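Local coordinates for conserved hypothetical secreted protein (Helicobacter pylori, PDB 4RNZ), which helps determine the shape of the bacterial cell, probably as a zinc-dependent peptidase of the M23B family acting on peptidoglycan, at residues F171-G176 with E330-K335; N116-A121 with D135-V140; G176-S181 with E185-L190; Q167-S172 with Q341-L346. All blocks are in the same frame, centred on the assembly; numbering follows the deposited sequence.

Interaction 1 (F171-G176 with E330-K335); sequences FSHSNG and EVFLEK
F332 lays the far end of its ring against the base of F171: CE1 of F332 sits 3.6 Å from F171 CB, and its CZ is 3.9 Å from F171 CD1. The ring gets there because CG stands anti to the backbone N of F332 (chi1 173°), carrying it straight off helix 326-348. The two phenyl groups meet obliquely, with planes at 83° and centroids 5.6 Å apart. The backbone just beyond F171 closes in too, with S172 O near the plane of the F332 ring, at its edge, 4.1 Å from CE1. All this happens near the end of strand 166-172 of the antiparallel sheet, followed by a type I turn from H173 to G176 on the way to strand 178-179, and the helix packs over that end of the sheet. F171 also touches A336, S339 and K340 farther along the same helix, while F332 reaches A183 and L324. H173 borders the aromatic pair, its CD2 4.3 Å from F332 CD1. Its imidazole is steadied from within the turn: N175 N donates to H173 ND1 over 3.3 Å, nearly straight at 171° though tilted from the ring plane, and G176 N bonds back to H173 O.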
loop_
_atom_site.group_PDB
_atom_site.type_symbol
_atom_site.label_atom_id
_atom_site.label_comp_id
_atom_site.label_asym_id
_atom_site.label_seq_id
_atom_site.Cartn_x
_atom_site.Cartn_y
_atom_site.Cartn_z
ATOM N N PHE A 171 -1.899 -15.001 7.218
ATOM C CA PHE A 171 -2.722 -14.081 7.977
ATOM C C PHE A 171 -2.015 -12.744 8.010
ATOM O O PHE A 171 -0.790 -12.700 8.126
ATOM C CB PHE A 171 -2.851 -14.547 9.419
ATOM C CG PHE A 171 -3.438 -15.911 9.580
ATOM C CD1 PHE A 171 -2.629 -17.037 9.564
ATOM C CD2 PHE A 171 -4.800 -16.072 9.786
ATOM C CE1 PHE A 171 -3.170 -18.308 9.721
ATOM C CE2 PHE A 171 -5.342 -17.335 9.959
ATOM C CZ PHE A 171 -4.530 -18.451 9.919
ATOM N N SER A 172 -2.788 -11.677 7.916
ATOM C CA SER A 172 -2.283 -10.349 8.094
ATOM C C SER A 172 -2.212 -10.065 9.566
ATOM O O SER A 172 -2.805 -10.774 10.389
ATOM C CB SER A 172 -3.240 -9.331 7.490
ATOM O OG SER A 172 -4.474 -9.354 8.217
ATOM N N HIS A 173 -1.469 -9.017 9.878
ATOM C CA HIS A 173 -1.382 -8.469 11.214
ATOM C C HIS A 173 -1.539 -6.958 11.069
ATOM O O HIS A 173 -1.336 -6.396 9.979
ATOM C CB HIS A 173 -0.030 -8.819 11.826
ATOM C CG HIS A 173 0.057 -8.534 13.292
ATOM N ND1 HIS A 173 0.735 -7.448 13.801
ATOM C CD2 HIS A 173 -0.448 -9.193 14.362
ATOM C CE1 HIS A 173 0.645 -7.450 15.119
ATOM N NE2 HIS A 173 -0.059 -8.505 15.484
ATOM N N SER A 174 -1.901 -6.296 12.157
ATOM C CA SER A 174 -2.048 -4.834 12.151
ATOM C C SER A 174 -0.749 -4.095 11.753
ATOM O O SER A 174 -0.811 -2.991 11.204
ATOM C CB SER A 174 -2.509 -4.364 13.528
ATOM O OG SER A 174 -1.646 -4.891 14.503
ATOM N N ASN A 175 0.409 -4.706 12.011
ATOM C CA ASN A 175 1.705 -4.161 11.553
ATOM C C ASN A 175 1.946 -4.169 10.030
ATOM O O ASN A 175 2.969 -3.664 9.581
ATOM C CB ASN A 175 2.889 -4.843 12.280
ATOM C CG ASN A 175 3.128 -6.280 11.820
ATOM O OD1 ASN A 175 2.715 -6.689 10.718
ATOM N ND2 ASN A 175 3.812 -7.051 12.651
ATOM N N GLY A 176 1.038 -4.759 9.250
ATOM C CA GLY A 176 1.131 -4.739 7.780
ATOM C C GLY A 176 1.844 -5.919 7.122
ATOM O O GLY A 176 1.798 -6.070 5.901
ATOM N N GLU A 330 0.305 -14.357 21.367
ATOM C CA GLU A 330 -0.854 -15.027 21.976
ATOM C C GLU A 330 -2.153 -14.664 21.275
ATOM O O GLU A 330 -2.940 -15.536 20.942
ATOM C CB GLU A 330 -1.023 -14.633 23.450
ATOM C CG GLU A 330 -0.022 -15.227 24.428
ATOM C CD GLU A 330 -0.174 -14.619 25.824
ATOM O OE1 GLU A 330 -1.270 -14.754 26.412
ATOM O OE2 GLU A 330 0.790 -13.987 26.325
ATOM N N VAL A 331 -2.389 -13.365 21.096
ATOM C CA VAL A 331 -3.628 -12.868 20.490
ATOM C C VAL A 331 -3.744 -13.336 19.037
ATOM O O VAL A 331 -4.827 -13.670 18.558
ATOM C CB VAL A 331 -3.694 -11.321 20.554
ATOM C CG1 VAL A 331 -4.791 -10.754 19.652
ATOM C CG2 VAL A 331 -3.897 -10.864 21.996
ATOM N N PHE A 332 -2.611 -13.353 18.347
ATOM C CA PHE A 332 -2.576 -13.740 16.948
ATOM C C PHE A 332 -2.964 -15.190 16.797
ATOM O O PHE A 332 -3.837 -15.512 15.994
ATOM C CB PHE A 332 -1.176 -13.557 16.368
ATOM C CG PHE A 332 -1.033 -14.106 14.975
ATOM C CD1 PHE A 332 -1.341 -13.320 13.871
ATOM C CD2 PHE A 332 -0.628 -15.417 14.768
ATOM C CE1 PHE A 332 -1.203 -13.820 12.592
ATOM C CE2 PHE A 332 -0.522 -15.926 13.489
ATOM C CZ PHE A 332 -0.788 -15.120 12.407
ATOM N N LEU A 333 -2.296 -16.050 17.566
ATOM C CA LEU A 333 -2.527 -17.471 17.490
ATOM C C LEU A 333 -3.974 -17.827 17.858
ATOM O O LEU A 333 -4.567 -18.733 17.283
ATOM C CB LEU A 333 -1.541 -18.210 18.389
ATOM C CG LEU A 333 -0.078 -18.159 17.921
ATOM C CD1 LEU A 333 0.853 -18.677 19.008
ATOM C CD2 LEU A 333 0.132 -18.944 16.631
ATOM N N GLU A 334 -4.536 -17.102 18.816
ATOM C CA GLU A 334 -5.911 -17.332 19.208
ATOM C C GLU A 334 -6.804 -17.015 17.995
ATOM O O GLU A 334 -7.620 -17.841 17.589
ATOM C CB GLU A 334 -6.259 -16.486 20.440
ATOM C CG GLU A 334 -7.321 -17.088 21.346
ATOM C CD GLU A 334 -8.734 -16.914 20.814
ATOM O OE1 GLU A 334 -8.986 -15.946 20.067
ATOM O OE2 GLU A 334 -9.609 -17.744 21.151
ATOM N N LYS A 335 -6.618 -15.842 17.391
ATOM C CA LYS A 335 -7.429 -15.481 16.231
ATOM C C LYS A 335 -7.209 -16.448 15.087
ATOM O O LYS A 335 -8.167 -16.846 14.425
ATOM C CB LYS A 335 -7.162 -14.055 15.753
ATOM C CG LYS A 335 -7.696 -12.972 16.685
ATOM C CD LYS A 335 -8.281 -11.786 15.917
ATOM C CE LYS A 335 -7.294 -11.157 14.937
ATOM N NZ LYS A 335 -7.821 -9.891 14.339
#

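Interaction 2 (N116-A121 with D135-V140); sequences NQLMNA and DKIAIV
L118 reaches out from helix 112-121 with its two methyl groups spread over a pair of isoleucines, I137 and I139, on strand 136-146. This is helix-on-sheet packing, the helix lying on one face of the curled antiparallel sheet of the second domain. Along the strand the side chains alternate in the usual way: I137 and I139 are directed at the helix, whereas A138 between them faces the other side of the sheet, where it meets L343 of helix 326-348. The backbones stay well apart, with 8.4 Å between L118 CA and I139 CA, and the side chains bridge the gap. L118 has CG anti to its own N (chi1 -167°), which extends the leucine away from the helix so that its fork opens over the strand. The isoleucines answer with different branches. I137 offers its CG2 methyl, which touches L118 CD2 at 3.9 Å; I139 offers the end of its longer arm, the ethyl branch. Neighbouring residues close the apolar layer: I105 of helix 101-109 and A159 of strand 153-163 touch L118, P101 touches I137, and I156 touches I139. At the centre, I139 CD1 sits beside the fork of L118, nearer CD1 at 3.8 Å than CD2 at 4.2 Å.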
loop_
_atom_site.group_PDB
_atom_site.type_symbol
_atom_site.label_atom_id
_atom_site.label_comp_id
_atom_site.label_asym_id
_atom_site.label_seq_id
_atom_site.Cartn_x
_atom_site.Cartn_y
_atom_site.Cartn_z
ATOM N N ASN A 116 -3.836 -9.974 -7.755
ATOM C CA ASN A 116 -2.395 -9.650 -7.685
ATOM C C ASN A 116 -1.822 -9.770 -6.279
ATOM O O ASN A 116 -0.680 -10.217 -6.107
ATOM C CB ASN A 116 -2.109 -8.210 -8.137
ATOM C CG ASN A 116 -2.352 -7.981 -9.599
ATOM O OD1 ASN A 116 -2.408 -8.910 -10.412
ATOM N ND2 ASN A 116 -2.454 -6.710 -9.958
ATOM N N GLN A 117 -2.594 -9.332 -5.280
ATOM C CA GLN A 117 -2.191 -9.481 -3.885
ATOM C C GLN A 117 -2.008 -10.946 -3.507
ATOM O O GLN A 117 -1.039 -11.294 -2.839
ATOM C CB GLN A 117 -3.206 -8.879 -2.931
ATOM C CG GLN A 117 -3.206 -7.386 -2.944
ATOM C CD GLN A 117 -4.093 -6.754 -1.887
ATOM O OE1 GLN A 117 -4.562 -7.392 -0.961
ATOM N NE2 GLN A 117 -4.285 -5.475 -2.018
ATOM N N LEU A 118 -2.909 -11.809 -3.957
ATOM C CA LEU A 118 -2.744 -13.251 -3.676
ATOM C C LEU A 118 -1.513 -13.861 -4.348
ATOM O O LEU A 118 -0.794 -14.616 -3.714
ATOM C CB LEU A 118 -3.990 -14.053 -4.056
ATOM C CG LEU A 118 -3.901 -15.462 -3.444
ATOM C CD1 LEU A 118 -4.366 -15.483 -2.001
ATOM C CD2 LEU A 118 -4.678 -16.444 -4.264
ATOM N N MET A 119 -1.297 -13.554 -5.624
ATOM C CA MET A 119 -0.147 -14.064 -6.351
ATOM C C MET A 119 1.116 -13.635 -5.604
ATOM O O MET A 119 2.006 -14.441 -5.352
ATOM C CB MET A 119 -0.087 -13.517 -7.775
ATOM C CG MET A 119 -1.267 -13.817 -8.698
ATOM S SD MET A 119 -1.812 -15.541 -8.805
ATOM C CE MET A 119 -2.978 -15.592 -7.465
ATOM N N ASN A 120 1.162 -12.367 -5.218
ATOM C CA ASN A 120 2.310 -11.826 -4.514
ATOM C C ASN A 120 2.525 -12.440 -3.132
ATOM O O ASN A 120 3.656 -12.698 -2.750
ATOM C CB ASN A 120 2.233 -10.288 -4.448
ATOM C CG ASN A 120 2.660 -9.631 -5.747
ATOM O OD1 ASN A 120 3.622 -10.062 -6.382
ATOM N ND2 ASN A 120 1.963 -8.554 -6.143
ATOM N N ALA A 121 1.447 -12.672 -2.397
ATOM C CA ALA A 121 1.505 -13.252 -1.072
ATOM C C ALA A 121 2.047 -14.673 -1.108
ATOM O O ALA A 121 2.680 -15.108 -0.169
ATOM C CB ALA A 121 0.129 -13.261 -0.426
ATOM N N ASP A 135 -8.253 -27.994 -6.514
ATOM C CA ASP A 135 -7.615 -27.500 -5.295
ATOM C C ASP A 135 -8.378 -26.259 -4.799
ATOM O O ASP A 135 -9.029 -25.567 -5.577
ATOM C CB ASP A 135 -6.151 -27.174 -5.534
ATOM C CG ASP A 135 -5.291 -28.417 -5.625
ATOM O OD1 ASP A 135 -5.720 -29.453 -5.119
ATOM O OD2 ASP A 135 -4.185 -28.345 -6.180
ATOM N N LYS A 136 -8.322 -26.011 -3.502
ATOM C CA LYS A 136 -9.090 -24.918 -2.909
ATOM C C LYS A 136 -8.249 -23.652 -2.670
ATOM O O LYS A 136 -7.040 -23.719 -2.393
ATOM C CB LYS A 136 -9.734 -25.361 -1.622
ATOM C CG LYS A 136 -10.563 -26.626 -1.761
ATOM C CD LYS A 136 -11.134 -27.033 -0.414
ATOM C CE LYS A 136 -10.086 -27.617 0.538
ATOM N NZ LYS A 136 -9.722 -29.042 0.248
ATOM N N ILE A 137 -8.906 -22.506 -2.846
ATOM C CA ILE A 137 -8.360 -21.195 -2.466
ATOM C C ILE A 137 -9.464 -20.454 -1.685
ATOM O O ILE A 137 -10.593 -20.347 -2.173
ATOM C CB ILE A 137 -7.951 -20.354 -3.692
ATOM C CG1 ILE A 137 -6.904 -21.083 -4.519
ATOM C CG2 ILE A 137 -7.413 -18.971 -3.262
ATOM C CD1 ILE A 137 -6.530 -20.391 -5.804
ATOM N N ALA A 138 -9.132 -19.985 -0.481
ATOM C CA ALA A 138 -9.986 -19.149 0.310
ATOM C C ALA A 138 -9.272 -17.825 0.604
ATOM O O ALA A 138 -8.064 -17.812 0.855
ATOM C CB ALA A 138 -10.335 -19.832 1.612
ATOM N N ILE A 139 -10.012 -16.724 0.537
ATOM C CA ILE A 139 -9.482 -15.413 0.937
ATOM C C ILE A 139 -10.530 -14.696 1.765
ATOM O O ILE A 139 -11.661 -14.515 1.307
ATOM C CB ILE A 139 -9.137 -14.519 -0.272
ATOM C CG1 ILE A 139 -8.434 -15.331 -1.361
ATOM C CG2 ILE A 139 -8.307 -13.299 0.170
ATOM C CD1 ILE A 139 -8.011 -14.542 -2.570
ATOM N N VAL A 140 -10.163 -14.289 2.976
ATOM C CA VAL A 140 -10.973 -13.367 3.731
ATOM C C VAL A 140 -10.328 -11.996 3.566
ATOM O O VAL A 140 -9.158 -11.808 3.907
ATOM C CB VAL A 140 -11.009 -13.673 5.217
ATOM C CG1 VAL A 140 -11.867 -12.632 5.931
ATOM C CG2 VAL A 140 -11.537 -15.081 5.474
#

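Interaction 3 (G176-S181 with E185-L190); sequences GHYYDS and EVAGFL
A buried histidine-carboxylate bond links the two arms here: H177 ND1 donates to E185 OE2 over 2.7 Å at 171°. The oxygen lies in the imidazole plane, yet the nitrogen meets it from above the carboxylate plane, 40° out, with the two planes 76° apart. E185 reaches past Y178 toward H177, its CG anti to the backbone N and the chain extended beyond it. The arms are short, weakly bonded strands about 178-179 and 185-186, which pair as a beta hairpin at the edge of the second-domain sheet. V186 N bonds to Y178 O at 2.9 Å, and Y179 and E185 form an antiparallel non-hydrogen-bonded pair. One water accepts from Y178 N and lies 2.7 Å from E185 OE2 and 2.9 Å from V186 O. Nearer the turn, V186 CG1 packs on D180 CB at 3.7 Å. E185 OE1 is salt-bridged to R318. With R318 on one oxygen and H177 on the other, the glutamate is probably ionised, and its charge would hold the proton on ND1.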
loop_
_atom_site.group_PDB
_atom_site.type_symbol
_atom_site.label_atom_id
_atom_site.label_comp_id
_atom_site.label_asym_id
_atom_site.label_seq_id
_atom_site.Cartn_x
_atom_site.Cartn_y
_atom_site.Cartn_z
ATOM N N GLY A 176 1.038 -4.759 9.250
ATOM C CA GLY A 176 1.131 -4.739 7.780
ATOM C C GLY A 176 1.844 -5.919 7.122
ATOM O O GLY A 176 1.798 -6.070 5.901
ATOM N N HIS A 177 2.493 -6.756 7.925
ATOM C CA HIS A 177 3.175 -7.958 7.439
ATOM C C HIS A 177 2.265 -9.196 7.509
ATOM O O HIS A 177 1.268 -9.178 8.218
ATOM C CB HIS A 177 4.432 -8.187 8.265
ATOM C CG HIS A 177 5.418 -7.057 8.164
ATOM N ND1 HIS A 177 6.695 -7.224 7.677
ATOM C CD2 HIS A 177 5.304 -5.738 8.463
ATOM C CE1 HIS A 177 7.331 -6.066 7.693
ATOM N NE2 HIS A 177 6.511 -5.146 8.161
ATOM N N TYR A 178 2.619 -10.242 6.753
ATOM C CA TYR A 178 1.880 -11.514 6.703
ATOM C C TYR A 178 2.588 -12.557 7.557
ATOM O O TYR A 178 3.823 -12.594 7.589
ATOM C CB TYR A 178 1.836 -12.066 5.289
ATOM C CG TYR A 178 1.039 -11.292 4.241
ATOM C CD1 TYR A 178 -0.294 -10.883 4.467
ATOM C CD2 TYR A 178 1.609 -11.031 2.981
ATOM C CE1 TYR A 178 -1.008 -10.210 3.477
ATOM C CE2 TYR A 178 0.916 -10.374 1.986
ATOM C CZ TYR A 178 -0.394 -9.951 2.226
ATOM O OH TYR A 178 -1.059 -9.306 1.190
ATOM N N TYR A 179 1.808 -13.396 8.186
ATOM C CA TYR A 179 2.308 -14.400 9.064
ATOM C C TYR A 179 1.687 -15.728 8.777
ATOM O O TYR A 179 0.537 -15.811 8.410
ATOM C CB TYR A 179 2.075 -14.008 10.516
ATOM C CG TYR A 179 2.921 -12.849 10.919
ATOM C CD1 TYR A 179 2.464 -11.573 10.767
ATOM C CD2 TYR A 179 4.201 -13.028 11.357
ATOM C CE1 TYR A 179 3.238 -10.503 11.092
ATOM C CE2 TYR A 179 4.984 -11.962 11.682
ATOM C CZ TYR A 179 4.495 -10.699 11.537
ATOM O OH TYR A 179 5.242 -9.620 11.835
ATOM N N ASP A 180 2.477 -16.759 8.953
ATOM C CA ASP A 180 1.941 -18.061 8.886
ATOM C C ASP A 180 1.254 -18.350 10.150
ATOM O O ASP A 180 1.124 -17.584 11.052
ATOM C CB ASP A 180 2.937 -19.167 8.542
ATOM C CG ASP A 180 3.954 -19.428 9.619
ATOM O OD1 ASP A 180 3.762 -19.116 10.787
ATOM O OD2 ASP A 180 4.977 -19.965 9.242
ATOM N N SER A 181 0.755 -19.587 10.225
ATOM C CA SER A 181 0.007 -20.050 11.401
ATOM C C SER A 181 0.828 -20.360 12.646
ATOM O O SER A 181 0.293 -20.599 13.700
ATOM C CB SER A 181 -1.024 -21.158 11.104
ATOM O OG SER A 181 -0.527 -22.277 10.454
ATOM N N GLU A 185 6.827 -14.831 9.943
ATOM C CA GLU A 185 6.529 -14.032 8.754
ATOM C C GLU A 185 6.645 -14.826 7.464
ATOM O O GLU A 185 7.514 -15.685 7.321
ATOM C CB GLU A 185 7.433 -12.820 8.695
ATOM C CG GLU A 185 7.193 -11.920 7.485
ATOM C CD GLU A 185 7.815 -10.552 7.654
ATOM O OE1 GLU A 185 8.599 -10.354 8.598
ATOM O OE2 GLU A 185 7.504 -9.654 6.859
ATOM N N VAL A 186 5.747 -14.544 6.530
ATOM C CA VAL A 186 5.823 -15.135 5.204
ATOM C C VAL A 186 5.678 -14.039 4.179
ATOM O O VAL A 186 5.150 -12.963 4.479
ATOM C CB VAL A 186 4.767 -16.236 4.978
ATOM C CG1 VAL A 186 4.959 -17.379 5.994
ATOM C CG2 VAL A 186 3.354 -15.658 5.043
ATOM N N ALA A 187 6.203 -14.308 2.990
ATOM C CA ALA A 187 6.148 -13.384 1.879
ATOM C C ALA A 187 6.808 -12.045 2.233
ATOM O O ALA A 187 6.377 -11.012 1.767
ATOM C CB ALA A 187 4.698 -13.189 1.456
ATOM N N GLY A 188 7.838 -12.079 3.080
ATOM C CA GLY A 188 8.535 -10.879 3.492
ATOM C C GLY A 188 9.519 -10.377 2.438
ATOM O O GLY A 188 9.596 -10.902 1.325
ATOM N N PHE A 189 10.245 -9.334 2.802
ATOM C CA PHE A 189 11.287 -8.749 1.978
ATOM C C PHE A 189 12.399 -8.419 2.945
ATOM O O PHE A 189 12.132 -8.000 4.053
ATOM C CB PHE A 189 10.774 -7.472 1.319
ATOM C CG PHE A 189 9.654 -7.707 0.350
ATOM C CD1 PHE A 189 9.922 -7.960 -0.993
ATOM C CD2 PHE A 189 8.332 -7.693 0.779
ATOM C CE1 PHE A 189 8.892 -8.204 -1.897
ATOM C CE2 PHE A 189 7.293 -7.937 -0.120
ATOM C CZ PHE A 189 7.576 -8.187 -1.458
ATOM N N LEU A 190 13.642 -8.661 2.566
ATOM C CA LEU A 190 14.775 -8.290 3.430
ATOM C C LEU A 190 15.346 -7.056 2.755
ATOM O O LEU A 190 16.053 -7.163 1.763
ATOM C CB LEU A 190 15.818 -9.417 3.509
ATOM C CG LEU A 190 15.273 -10.815 3.880
ATOM C CD1 LEU A 190 16.204 -11.958 3.463
ATOM C CD2 LEU A 190 14.938 -10.923 5.361
HETATM O O HOH W 1 5.279 -10.256 5.436
#

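Interaction 4 (Q167-S172 with Q341-L346); sequences QYYLFS and QKLEEL
Y169 and L343 make the apolar, packed part of this contact, with L343 CD2 3.9 Å from Y169 CE1, approaching the ring obliquely. L343 extends toward the strand because its CG is anti to the backbone N (chi1 176°), and the leucine is buried there, with M160 of strand 153-163 against both partners. Away from this apolar patch the contact turns polar and is only partly buried: Q167, Y169 and E344 all keep some exposure, in contrast to L343. E344 bends at chi2 (-46°), which brings its carboxylate round to the strand, where Q167 approaches it from the opposite direction. The amide end of Q167 comes close, its modelled OE1 2.7 Å from E344 OE2, although which way round the amide sits is uncertain. The phenol of Y169 reaches the same place, its OH 3.5 Å from E344 OE2. The backbones lie well apart: the axes of strand 167-172 and helix 341-346 come no nearer than 12.5 Å, at 127° between their N-to-C directions, and long side chains span the distance. Helix 326-348 thus covers one face of the second-domain antiparallel sheet, while helix 112-121 packs on the other: a sheet layered between helices.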
loop_
_atom_site.group_PDB
_atom_site.type_symbol
_atom_site.label_atom_id
_atom_site.label_comp_id
_atom_site.label_asym_id
_atom_site.label_seq_id
_atom_site.Cartn_x
_atom_site.Cartn_y
_atom_site.Cartn_z
ATOM N N GLN A 167 -3.164 -27.784 3.815
ATOM C CA GLN A 167 -3.642 -26.401 3.743
ATOM C C GLN A 167 -2.558 -25.422 4.204
ATOM O O GLN A 167 -1.908 -25.640 5.231
ATOM C CB GLN A 167 -4.945 -26.272 4.531
ATOM C CG GLN A 167 -5.940 -27.347 4.094
ATOM C CD GLN A 167 -7.391 -27.020 4.385
ATOM O OE1 GLN A 167 -7.727 -26.508 5.453
ATOM N NE2 GLN A 167 -8.271 -27.337 3.432
ATOM N N TYR A 168 -2.360 -24.366 3.403
ATOM C CA TYR A 168 -1.260 -23.419 3.560
ATOM C C TYR A 168 -1.877 -22.052 3.796
ATOM O O TYR A 168 -2.458 -21.431 2.891
ATOM C CB TYR A 168 -0.350 -23.430 2.332
ATOM C CG TYR A 168 0.253 -24.805 2.125
ATOM C CD1 TYR A 168 1.368 -25.217 2.860
ATOM C CD2 TYR A 168 -0.329 -25.714 1.242
ATOM C CE1 TYR A 168 1.902 -26.487 2.702
ATOM C CE2 TYR A 168 0.202 -26.986 1.072
ATOM C CZ TYR A 168 1.310 -27.366 1.804
ATOM O OH TYR A 168 1.826 -28.624 1.636
ATOM N N TYR A 169 -1.769 -21.623 5.042
ATOM C CA TYR A 169 -2.436 -20.430 5.529
ATOM C C TYR A 169 -1.510 -19.244 5.594
ATOM O O TYR A 169 -0.315 -19.376 5.898
ATOM C CB TYR A 169 -2.934 -20.678 6.929
ATOM C CG TYR A 169 -4.096 -21.619 7.028
ATOM C CD1 TYR A 169 -5.390 -21.145 6.954
ATOM C CD2 TYR A 169 -3.909 -22.976 7.236
ATOM C CE1 TYR A 169 -6.472 -21.985 7.093
ATOM C CE2 TYR A 169 -4.996 -23.827 7.368
ATOM C CZ TYR A 169 -6.273 -23.321 7.292
ATOM O OH TYR A 169 -7.378 -24.137 7.408
ATOM N N LEU A 170 -2.075 -18.065 5.375
ATOM C CA LEU A 170 -1.407 -16.879 5.819
ATOM C C LEU A 170 -2.403 -15.861 6.349
ATOM O O LEU A 170 -3.584 -15.886 5.997
ATOM C CB LEU A 170 -0.521 -16.299 4.734
ATOM C CG LEU A 170 -1.147 -15.890 3.421
ATOM C CD1 LEU A 170 -1.689 -14.463 3.466
ATOM C CD2 LEU A 170 -0.064 -15.995 2.355
ATOM N N PHE A 171 -1.899 -15.001 7.218
ATOM C CA PHE A 171 -2.722 -14.081 7.977
ATOM C C PHE A 171 -2.015 -12.744 8.010
ATOM O O PHE A 171 -0.790 -12.700 8.126
ATOM C CB PHE A 171 -2.851 -14.547 9.419
ATOM C CG PHE A 171 -3.438 -15.911 9.580
ATOM C CD1 PHE A 171 -2.629 -17.037 9.564
ATOM C CD2 PHE A 171 -4.800 -16.072 9.786
ATOM C CE1 PHE A 171 -3.170 -18.308 9.721
ATOM C CE2 PHE A 171 -5.342 -17.335 9.959
ATOM C CZ PHE A 171 -4.530 -18.451 9.919
ATOM N N SER A 172 -2.788 -11.677 7.916
ATOM C CA SER A 172 -2.283 -10.349 8.094
ATOM C C SER A 172 -2.212 -10.065 9.566
ATOM O O SER A 172 -2.805 -10.774 10.389
ATOM C CB SER A 172 -3.240 -9.331 7.490
ATOM O OG SER A 172 -4.474 -9.354 8.217
ATOM N N GLN A 341 -10.819 -22.698 12.213
ATOM C CA GLN A 341 -12.017 -23.466 12.567
ATOM C C GLN A 341 -13.212 -22.949 11.786
ATOM O O GLN A 341 -13.978 -23.716 11.223
ATOM C CB GLN A 341 -12.308 -23.357 14.063
ATOM C CG GLN A 341 -11.590 -24.413 14.887
ATOM C CD GLN A 341 -11.341 -23.995 16.329
ATOM O OE1 GLN A 341 -11.934 -23.041 16.842
ATOM N NE2 GLN A 341 -10.445 -24.709 16.987
ATOM N N LYS A 342 -13.348 -21.636 11.743
ATOM C CA LYS A 342 -14.453 -21.040 11.014
ATOM C C LYS A 342 -14.349 -21.322 9.525
ATOM O O LYS A 342 -15.348 -21.665 8.902
ATOM C CB LYS A 342 -14.562 -19.540 11.322
ATOM C CG LYS A 342 -15.349 -18.726 10.321
ATOM C CD LYS A 342 -16.780 -19.189 10.167
ATOM C CE LYS A 342 -17.599 -18.877 11.374
ATOM N NZ LYS A 342 -19.023 -18.968 10.966
ATOM N N LEU A 343 -13.162 -21.213 8.935
ATOM C CA LEU A 343 -13.027 -21.527 7.515
ATOM C C LEU A 343 -13.486 -22.968 7.198
ATOM O O LEU A 343 -14.189 -23.207 6.209
ATOM C CB LEU A 343 -11.600 -21.289 7.018
ATOM C CG LEU A 343 -11.351 -21.678 5.558
ATOM C CD1 LEU A 343 -12.251 -20.887 4.603
ATOM C CD2 LEU A 343 -9.889 -21.505 5.191
ATOM N N GLU A 344 -13.089 -23.929 8.020
ATOM C CA GLU A 344 -13.517 -25.321 7.813
ATOM C C GLU A 344 -15.020 -25.464 7.804
ATOM O O GLU A 344 -15.582 -26.130 6.920
ATOM C CB GLU A 344 -12.921 -26.250 8.886
ATOM C CG GLU A 344 -11.430 -26.496 8.698
ATOM C CD GLU A 344 -11.060 -26.833 7.252
ATOM O OE1 GLU A 344 -11.703 -27.741 6.647
ATOM O OE2 GLU A 344 -10.124 -26.187 6.718
ATOM N N GLU A 345 -15.661 -24.820 8.778
ATOM C CA GLU A 345 -17.109 -24.823 8.875
ATOM C C GLU A 345 -17.761 -24.224 7.643
ATOM O O GLU A 345 -18.772 -24.735 7.184
ATOM C CB GLU A 345 -17.588 -24.094 10.140
ATOM C CG GLU A 345 -17.259 -24.854 11.421
ATOM C CD GLU A 345 -17.633 -24.103 12.688
ATOM O OE1 GLU A 345 -18.439 -23.149 12.608
ATOM O OE2 GLU A 345 -17.115 -24.473 13.765
ATOM N N LEU A 346 -17.184 -23.145 7.110
ATOM C CA LEU A 346 -17.722 -22.506 5.900
ATOM C C LEU A 346 -17.551 -23.383 4.677
ATOM O O LEU A 346 -18.436 -23.423 3.810
ATOM C CB LEU A 346 -17.067 -21.138 5.651
ATOM C CG LEU A 346 -17.444 -20.041 6.648
ATOM C CD1 LEU A 346 -16.504 -18.837 6.493
ATOM C CD2 LEU A 346 -18.907 -19.642 6.460
#

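Overall arrangement
Interaction 2 comes first along the chain and closes a short loop, from helix 112-121 through helix 126-129 to strand 136-146, before the others open. Strand 166-172 then starts both long-range contacts, interactions 4 and 1, which meet the same helix, 326-348, at different turns; the 171-176/330-335 pair lies within the span of 167-172/341-346. Inside both sits interaction 3, the hairpin that shares G176 with interaction 1 and touches it directly, F171 to Y179 and F332 to Y179. The long loops take in the zinc ligands H219, D223 and H301, and the helix that closes them is tied back to the second-domain sheet. A121 and A138 carry interaction 2 on to interactions 3 and 4.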